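Side-chain contact in alpha-galactosidase (Thermus thermophilus, PDB 6LCJ), which probably hydrolyses terminal alpha-galactosyl residues from its substrates as a family 36 glycoside hydrolase, assembled as a hexamer: residues L441-E444 with K445-E449. Residues are numbered along the deposited sequence; the frame is centred on the assembly and turned at random.
Sequences LPEE and KGRLE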
ATOM      1  N   LEU E 441     -43.030 -30.594 -27.411  1.00 34.47           N
ATOM      2  CA  LEU E 441     -44.330 -31.234 -27.252  1.00 38.06           C
ATOM      3  C   LEU E 441     -45.256 -30.819 -28.402  1.00 37.16           C
ATOM      4  O   LEU E 441     -44.987 -29.838 -29.102  1.00 34.62           O
ATOM      5  CB  LEU E 441     -44.942 -30.859 -25.902  1.00 35.76           C
ATOM      6  CG  LEU E 441     -44.115 -31.203 -24.652  1.00 40.38           C
ATOM      7  CD1 LEU E 441     -44.733 -30.613 -23.393  1.00 40.86           C
ATOM      8  CD2 LEU E 441     -43.944 -32.693 -24.508  1.00 35.37           C
ATOM      9  N   PRO E 442     -46.341 -31.570 -28.633  1.00 42.13           N
ATOM     10  CA  PRO E 442     -47.287 -31.205 -29.718  1.00 36.52           C
ATOM     11  C   PRO E 442     -47.851 -29.793 -29.627  1.00 33.80           C
ATOM     12  O   PRO E 442     -47.933 -29.089 -30.639  1.00 37.46           O
ATOM     13  CB  PRO E 442     -48.395 -32.255 -29.569  1.00 29.36           C
ATOM     14  CG  PRO E 442     -47.685 -33.445 -29.008  1.00 35.45           C
ATOM     15  CD  PRO E 442     -46.601 -32.919 -28.097  1.00 34.72           C
ATOM     16  N   GLU E 443     -48.285 -29.381 -28.442  1.00 36.03           N
ATOM     17  CA  GLU E 443     -48.684 -28.001 -28.202  1.00 32.83           C
ATOM     18  C   GLU E 443     -47.607 -27.015 -28.654  1.00 39.63           C
ATOM     19  O   GLU E 443     -47.927 -25.966 -29.224  1.00 43.34           O
ATOM     20  CB  GLU E 443     -48.976 -27.830 -26.713  1.00 37.38           C
ATOM     21  CG  GLU E 443     -49.196 -26.411 -26.274  1.00 47.88           C
ATOM     22  CD  GLU E 443     -47.956 -25.748 -25.655  1.00 61.37           C
ATOM     23  OE1 GLU E 443     -47.165 -26.441 -24.937  1.00 65.66           O
ATOM     24  OE2 GLU E 443     -47.781 -24.531 -25.903  1.00 58.35           O
ATOM     25  N   GLU E 444     -46.328 -27.332 -28.402  1.00 37.22           N
ATOM     26  CA  GLU E 444     -45.226 -26.430 -28.739  1.00 35.49           C
ATOM     27  C   GLU E 444     -44.937 -26.410 -30.236  1.00 31.87           C
ATOM     28  O   GLU E 444     -44.613 -25.354 -30.789  1.00 28.86           O
ATOM     29  CB  GLU E 444     -43.988 -26.831 -27.933  1.00 34.15           C
ATOM     30  CG  GLU E 444     -44.222 -26.679 -26.419  1.00 35.74           C
ATOM     31  CD  GLU E 444     -43.155 -27.322 -25.540  1.00 36.56           C
ATOM     32  OE1 GLU E 444     -42.359 -28.144 -26.032  1.00 37.95           O
ATOM     33  OE2 GLU E 444     -43.124 -27.005 -24.333  1.00 41.49           O
ATOM     34  N   LYS E 445     -45.081 -27.553 -30.907  1.00 30.50           N
ATOM     35  CA  LYS E 445     -44.928 -27.599 -32.357  1.00 28.68           C
ATOM     36  C   LYS E 445     -45.917 -26.678 -33.043  1.00 30.73           C
ATOM     37  O   LYS E 445     -45.561 -25.958 -33.986  1.00 27.00           O
ATOM     38  CB  LYS E 445     -45.127 -29.026 -32.856  1.00 26.94           C
ATOM     39  CG  LYS E 445     -43.990 -29.942 -32.527  1.00 31.85           C
ATOM     40  CD  LYS E 445     -44.055 -31.234 -33.323  1.00 30.52           C
ATOM     41  CE  LYS E 445     -43.389 -32.342 -32.540  1.00 39.56           C
ATOM     42  NZ  LYS E 445     -42.291 -32.931 -33.332  1.00 46.85           N
ATOM     43  N   GLY E 446     -47.180 -26.719 -32.603  1.00 31.90           N
ATOM     44  CA  GLY E 446     -48.185 -25.858 -33.194  1.00 27.08           C
ATOM     45  C   GLY E 446     -47.889 -24.395 -32.958  1.00 31.44           C
ATOM     46  O   GLY E 446     -48.089 -23.560 -33.843  1.00 35.59           O
ATOM     47  N   ARG E 447     -47.393 -24.061 -31.767  1.00 32.42           N
ATOM     48  CA  ARG E 447     -47.058 -22.671 -31.496  1.00 30.13           C
ATOM     49  C   ARG E 447     -45.916 -22.197 -32.377  1.00 29.98           C
ATOM     50  O   ARG E 447     -45.957 -21.073 -32.885  1.00 29.50           O
ATOM     51  CB  ARG E 447     -46.730 -22.485 -30.025  1.00 27.54           C
ATOM     52  CG  ARG E 447     -47.967 -22.133 -29.251  1.00 32.81           C
ATOM     53  CD  ARG E 447     -47.737 -22.169 -27.788  1.00 39.32           C
ATOM     54  NE  ARG E 447     -46.915 -21.061 -27.336  1.00 49.16           N
ATOM     55  CZ  ARG E 447     -45.744 -21.212 -26.739  1.00 53.17           C
ATOM     56  NH1 ARG E 447     -45.263 -22.438 -26.526  1.00 47.95           N
ATOM     57  NH2 ARG E 447     -45.058 -20.140 -26.356  1.00 59.18           N
ATOM     58  N   LEU E 448     -44.903 -23.048 -32.586  1.00 27.88           N
ATOM     59  CA  LEU E 448     -43.777 -22.670 -33.434  1.00 23.80           C
ATOM     60  C   LEU E 448     -44.227 -22.408 -34.870  1.00 27.62           C
ATOM     61  O   LEU E 448     -43.835 -21.404 -35.477  1.00 30.53           O
ATOM     62  CB  LEU E 448     -42.696 -23.754 -33.399  1.00 24.57           C
ATOM     63  CG  LEU E 448     -41.544 -23.594 -34.416  1.00 27.35           C
ATOM     64  CD1 LEU E 448     -40.772 -22.251 -34.229  1.00 15.22           C
ATOM     65  CD2 LEU E 448     -40.592 -24.798 -34.411  1.00 23.46           C
ATOM     66  N   GLU E 449     -45.073 -23.276 -35.425  1.00 28.25           N
ATOM     67  CA  GLU E 449     -45.538 -23.054 -36.791  1.00 30.59           C
ATOM     68  C   GLU E 449     -46.385 -21.788 -36.908  1.00 29.94           C
ATOM     69  O   GLU E 449     -46.230 -21.023 -37.863  1.00 35.91           O
ATOM     70  CB  GLU E 449     -46.310 -24.270 -37.302  1.00 30.95           C
ATOM     71  CG  GLU E 449     -46.636 -24.204 -38.801  1.00 34.83           C
ATOM     72  CD  GLU E 449     -45.428 -23.864 -39.717  1.00 41.97           C
ATOM     73  OE1 GLU E 449     -44.247 -24.092 -39.344  1.00 40.55           O
ATOM     74  OE2 GLU E 449     -45.667 -23.370 -40.839  1.00 42.93           O
TER
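Glu443 and Arg447, one helical turn apart, come side by side through their torsions: CG of Glu443 stands anti to the backbone N (chi1 171°) and the chain bends at chi2, while Arg447 bends at chi3 (72°), bringing NH1 round to the carboxylate. Both side chains point the same way, with carboxylate and guanidinium planes 16° apart. Glu443 OE2 lies obliquely to the guanidinium, 3.3 Å from Arg447 NH1, in a salt bridge whose hydrogen bond is weak and bent. The long arginine arm suits this position because its guanidinium can reach back along the helix surface, and NH2 forms a further long, weak ion pair with Glu422. A leucine in place of Arg447 would probably leave the Glu443 carboxylate without its charged mate and freer to turn.

With CG beside the backbone N and anti to the carbonyl carbon, the Glu444 chain runs out extended toward the helix start, where OE1 accepts the backbone N-H of Leu441 at 2.9 Å, from above the carboxylate plane. OE2 is hydrogen-bonded to Thr408 OG1, so each oxygen of this buried acid has a partner; CG lies at the edge of the Arg447 guanidinium.

Leu441 O accepts from Lys445 N at 2.9 Å, and Glu444 O accepts from Leu448 N, also at 2.9 Å. Pro442 suits the first turn, where its missing N-H costs no helical bond, and its carbonyl still receives Gly446 N. The long chain of Lys445 lets NZ reach Pro437 O in a hydrogen bond, while the apolar side chain of Leu448 suits a buried site against Phe188 and Phe406.

Beside an i to i+4 Glu-Arg pair, the opening turns of helix 442-453 thus carry half of a capping box: the Glu444 side chain at N3 accepts the N-H of the N-cap residue, Leu441, which has no polar side chain to give the other half.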